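Local coordinates for periplasmic aliphatic sulphonates-binding protein (Escherichia coli, PDB 2X26), which probably captures aliphatic sulfonates in the periplasm and delivers them to an ABC-type transporter for uptake, at residues F110-S115 with P136-P141; A4-Y9 with K33-E38. All coordinates share one frame; numbering follows the deposited sequence. Where two conformers were deposited one is given.

Contact 1. Residues F110-S115 with P136-P141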
# COMPACT_ATOMS: atom_id res chain seq x y z
N PHE A 110 0.30 -2.62 19.11
CA PHE A 110 0.21 -2.27 17.67
C PHE A 110 0.73 -0.86 17.47
O PHE A 110 0.79 -0.09 18.43
CB PHE A 110 -1.25 -2.32 17.17
CG PHE A 110 -2.19 -1.39 17.93
CD1 PHE A 110 -2.55 -0.14 17.41
CD2 PHE A 110 -2.67 -1.76 19.19
CE1 PHE A 110 -3.41 0.71 18.15
CE2 PHE A 110 -3.49 -0.90 19.93
CZ PHE A 110 -3.86 0.32 19.39
N GLN A 111 0.99 -0.46 16.22
CA GLN A 111 1.48 0.89 15.93
C GLN A 111 0.33 1.88 15.78
O GLN A 111 -0.61 1.66 15.02
CB GLN A 111 2.37 0.90 14.65
CG GLN A 111 3.01 2.28 14.45
CD GLN A 111 3.98 2.30 13.27
OE1 GLN A 111 5.16 2.04 13.41
NE2 GLN A 111 3.48 2.66 12.12
N LYS A 112 0.38 2.98 16.54
CA LYS A 112 -0.70 3.97 16.47
C LYS A 112 -0.82 4.50 15.04
O LYS A 112 0.20 4.83 14.40
CB LYS A 112 -0.49 5.15 17.45
CG LYS A 112 -1.71 6.11 17.47
CD LYS A 112 -1.56 7.26 18.51
CE LYS A 112 -2.46 8.44 18.09
NZ LYS A 112 -2.53 9.52 19.11
N GLY A 113 -2.06 4.58 14.55
CA GLY A 113 -2.30 5.22 13.27
C GLY A 113 -2.05 4.31 12.08
O GLY A 113 -2.25 4.73 10.95
N SER A 114 -1.62 3.07 12.35
CA SER A 114 -1.23 2.13 11.27
C SER A 114 -2.42 1.28 10.74
O SER A 114 -3.55 1.34 11.27
CB SER A 114 -0.15 1.18 11.80
OG SER A 114 -0.74 0.27 12.70
N SER A 115 -2.16 0.45 9.75
CA SER A 115 -3.17 -0.51 9.26
C SER A 115 -3.63 -1.44 10.42
O SER A 115 -4.78 -1.90 10.42
CB SER A 115 -2.59 -1.35 8.14
OG SER A 115 -1.40 -2.00 8.59
N PRO A 136 -4.75 -0.32 25.07
CA PRO A 136 -4.01 -0.20 23.81
C PRO A 136 -2.61 0.16 24.11
O PRO A 136 -2.37 1.04 24.97
CB PRO A 136 -4.71 0.97 23.09
CG PRO A 136 -6.10 0.98 23.68
CD PRO A 136 -5.82 0.70 25.15
N THR A 137 -1.68 -0.52 23.45
CA THR A 137 -0.28 -0.42 23.82
C THR A 137 0.48 -0.01 22.55
O THR A 137 0.75 -0.86 21.69
CB THR A 137 0.20 -1.77 24.33
OG1 THR A 137 -0.61 -2.18 25.45
CG2 THR A 137 1.61 -1.66 24.76
N TYR A 138 0.75 1.29 22.44
CA TYR A 138 1.17 1.86 21.16
C TYR A 138 2.66 1.66 20.96
O TYR A 138 3.45 2.27 21.67
CB TYR A 138 0.82 3.35 21.10
CG TYR A 138 -0.69 3.64 21.24
CD1 TYR A 138 -1.56 3.32 20.20
CD2 TYR A 138 -1.23 4.25 22.40
CE1 TYR A 138 -2.92 3.59 20.28
CE2 TYR A 138 -2.62 4.51 22.50
CZ TYR A 138 -3.45 4.17 21.41
OH TYR A 138 -4.82 4.38 21.40
N LEU A 139 3.05 0.79 20.02
CA LEU A 139 4.46 0.42 19.84
C LEU A 139 4.77 0.16 18.38
O LEU A 139 3.99 -0.46 17.71
CB LEU A 139 4.74 -0.87 20.60
CG LEU A 139 4.57 -0.80 22.13
CD1 LEU A 139 4.74 -2.19 22.75
CD2 LEU A 139 5.62 0.16 22.63
N THR A 140 5.98 0.50 17.94
CA THR A 140 6.37 0.17 16.56
C THR A 140 6.73 -1.33 16.51
O THR A 140 6.83 -1.96 17.55
CB THR A 140 7.51 1.06 16.11
OG1 THR A 140 8.64 0.81 16.95
CG2 THR A 140 7.08 2.55 16.23
N PRO A 141 6.83 -1.92 15.31
CA PRO A 141 6.89 -3.38 15.26
C PRO A 141 8.06 -3.98 16.05
O PRO A 141 7.82 -4.96 16.75
CB PRO A 141 7.02 -3.68 13.76
CG PRO A 141 6.33 -2.54 13.11
CD PRO A 141 6.68 -1.33 13.96
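The rings of F110 and Y138 lie side by side and point the same way, with their planes at 71° and CZ of F110 3.5 Å from CE1 of Y138. F110 reaches this position with CG set between the backbone N and the carbonyl carbon (chi1 58°). The edge of the F110 ring also meets the P136 ring, CZ to CB at 3.9 Å. K112 crosses the Y138 ring from the other segment: its CB is 3.5 Å from CD1 of Y138, and its CD stands over one face, near the rim. Further on, OE1 of Q111 meets CG2 of T140 at 3.4 Å, a plain van der Waals contact. Two parallel-strand bonds fix the backbones, F110 N to T137 O at 3.2 Å and L139 N to F110 O at 2.9 Å. H117 and F131 add aromatic contacts to F110. With an alanine here, the Y138 ring and P136 would probably lose their aromatic neighbour and a gap would open beside both. The chemistry is thus mostly apolar between side chains and polar between backbones, which joins edge strand 135-138 to strand 107-110 shortly before each segment leads into a helix, 115-126 and 141-149.

Contact 2. Residues A4-Y9 with K33-E38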
# COMPACT_ATOMS: atom_id res chain seq x y z
N ALA A 4 10.62 12.36 -17.29
CA ALA A 4 11.05 11.57 -16.14
C ALA A 4 9.87 11.04 -15.35
O ALA A 4 8.76 11.61 -15.35
CB ALA A 4 11.92 12.39 -15.24
N LEU A 5 10.15 9.91 -14.69
CA LEU A 5 9.23 9.29 -13.80
C LEU A 5 10.07 8.89 -12.60
O LEU A 5 10.89 7.95 -12.67
CB LEU A 5 8.57 8.08 -14.45
CG LEU A 5 7.83 7.23 -13.42
CD1 LEU A 5 6.71 7.99 -12.67
CD2 LEU A 5 7.26 5.96 -14.09
N ARG A 6 9.80 9.56 -11.49
CA ARG A 6 10.48 9.29 -10.19
C ARG A 6 9.51 8.55 -9.29
O ARG A 6 8.45 9.06 -8.94
CB ARG A 6 10.94 10.61 -9.51
CG ARG A 6 11.84 11.40 -10.46
CD ARG A 6 11.96 12.84 -10.02
NE ARG A 6 10.69 13.54 -10.17
CZ ARG A 6 10.52 14.79 -9.72
NH1 ARG A 6 11.51 15.40 -9.07
NH2 ARG A 6 9.34 15.37 -9.84
N ILE A 7 9.90 7.34 -8.93
CA ILE A 7 8.96 6.40 -8.28
C ILE A 7 9.30 6.20 -6.83
O ILE A 7 10.43 5.81 -6.48
CB ILE A 7 8.96 5.02 -8.99
CG1 ILE A 7 8.68 5.21 -10.50
CG2 ILE A 7 8.00 4.09 -8.27
CD1 ILE A 7 8.97 4.01 -11.37
N GLY A 8 8.34 6.47 -5.96
CA GLY A 8 8.50 6.11 -4.52
C GLY A 8 7.97 4.73 -4.26
O GLY A 8 6.81 4.43 -4.58
N TYR A 9 8.79 3.88 -3.67
CA TYR A 9 8.33 2.47 -3.40
C TYR A 9 8.76 2.07 -1.98
O TYR A 9 9.62 2.72 -1.39
CB TYR A 9 8.91 1.51 -4.44
CG TYR A 9 10.43 1.22 -4.32
CD1 TYR A 9 10.88 0.02 -3.72
CD2 TYR A 9 11.37 2.12 -4.79
CE1 TYR A 9 12.22 -0.23 -3.60
CE2 TYR A 9 12.75 1.86 -4.68
CZ TYR A 9 13.15 0.66 -4.11
OH TYR A 9 14.48 0.37 -3.98
N LYS A 33 13.47 9.07 -18.28
CA LYS A 33 14.40 8.80 -17.20
C LYS A 33 13.63 8.22 -16.02
O LYS A 33 12.91 8.95 -15.33
CB LYS A 33 15.09 10.09 -16.78
CG LYS A 33 16.21 9.87 -15.81
CD LYS A 33 16.89 11.19 -15.48
CE LYS A 33 17.15 11.32 -14.00
NZ LYS A 33 17.93 12.55 -13.74
N ILE A 34 13.79 6.91 -15.80
CA ILE A 34 13.10 6.23 -14.72
C ILE A 34 14.04 6.26 -13.52
O ILE A 34 15.23 5.92 -13.63
CB ILE A 34 12.82 4.75 -15.07
CG1 ILE A 34 12.05 4.60 -16.43
CG2 ILE A 34 12.06 4.08 -13.90
CD1 ILE A 34 10.69 5.37 -16.46
N SER A 35 13.53 6.68 -12.36
CA SER A 35 14.31 6.60 -11.11
C SER A 35 13.46 6.06 -9.93
O SER A 35 12.22 6.16 -9.91
CB SER A 35 14.95 7.91 -10.72
OG SER A 35 13.99 8.91 -10.50
N TRP A 36 14.14 5.45 -9.00
CA TRP A 36 13.47 4.66 -7.96
C TRP A 36 13.98 5.21 -6.62
O TRP A 36 15.18 5.41 -6.45
CB TRP A 36 13.94 3.20 -8.12
CG TRP A 36 13.47 2.56 -9.36
CD1 TRP A 36 14.14 2.48 -10.56
CD2 TRP A 36 12.18 1.94 -9.58
NE1 TRP A 36 13.36 1.79 -11.47
CE2 TRP A 36 12.16 1.48 -10.89
CE3 TRP A 36 11.08 1.73 -8.78
CZ2 TRP A 36 11.05 0.80 -11.43
CZ3 TRP A 36 9.96 1.04 -9.30
CH2 TRP A 36 9.98 0.58 -10.62
N VAL A 37 13.06 5.49 -5.70
CA VAL A 37 13.41 5.99 -4.40
C VAL A 37 12.70 5.14 -3.37
O VAL A 37 11.46 5.16 -3.27
CB VAL A 37 12.97 7.48 -4.21
CG1 VAL A 37 13.47 7.98 -2.89
CG2 VAL A 37 13.52 8.30 -5.36
N GLU A 38 13.50 4.44 -2.56
CA GLU A 38 12.93 3.60 -1.52
C GLU A 38 12.64 4.42 -0.27
O GLU A 38 13.50 5.17 0.20
CB GLU A 38 13.90 2.47 -1.17
CG GLU A 38 13.27 1.45 -0.24
CD GLU A 38 14.31 0.49 0.28
OE1 GLU A 38 14.97 0.83 1.27
OE2 GLU A 38 14.44 -0.60 -0.30
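I7 and W36 face the same side of the sheet, and I7 fits against the flat face of the W36 indole. The CD1 methyl of I7 sits over the six-membered ring of W36, 3.7 Å from its centroid and 13° off the normal, a CH-pi contact. CG2 of I7 rests nearby, 3.8 Å from CZ3 of W36. The same CD1 also touches CG2 of I34, at a different side of the methyl from the ring. CD1 of I34 in turn meets CB of L5 at 4.0 Å. L25 of helix 24-28 covers this side, touching L5, I7 and W36.

At the far end, Y9 swings its ring across the neighbouring strand. Its CG lies between the backbone N and the carbonyl carbon (chi1 72°), which brings CZ to 3.5 Å from CB of E38. CA and CG of E38 lie over one face of the ring, CA toward its rim. The W36 edge is turned toward the Y9 ring face in an offset edge-to-face pair, planes at 83°.

The other side of the sheet carries A4, R6, K33, S35 and V37. CG of R6 packs 3.3 Å from OG of S35, while the guanidinium leads away to a salt bridge with D55. G8 brings no side chain to this side beside V37.

Five backbone hydrogen bonds join the parallel strands in register from A4-K33 to Y9-E38. The pairing belongs to a beta-alpha-beta unit whose helices 14-21 and 24-28 cover the apolar side. Backbone bonds set the register here, and the apolar and aromatic chains fill one side under these helices, while the indole N-H of W36 is satisfied by E26.

Overall arrangement
Contact 2 and contact 1 follow one another along the chain and sit in different sheets. Strands 4-9 and 33-38 belong to one five-stranded mixed sheet, with 33-38 at its edge. Contact 1 joins 107-110 to the edge strand 135-138 of the other. The two sheets fit the two-lobed fold of periplasmic binding proteins, in which ligand binds in the cleft between lobes. The centres of the contacts are about 29 Å apart and their nearest atoms about 15 Å, so they do not touch. Each pairs an edge strand in parallel with its inner neighbour. Contact 2 runs fully paired over six residues, whereas contact 1 lies where the strands end.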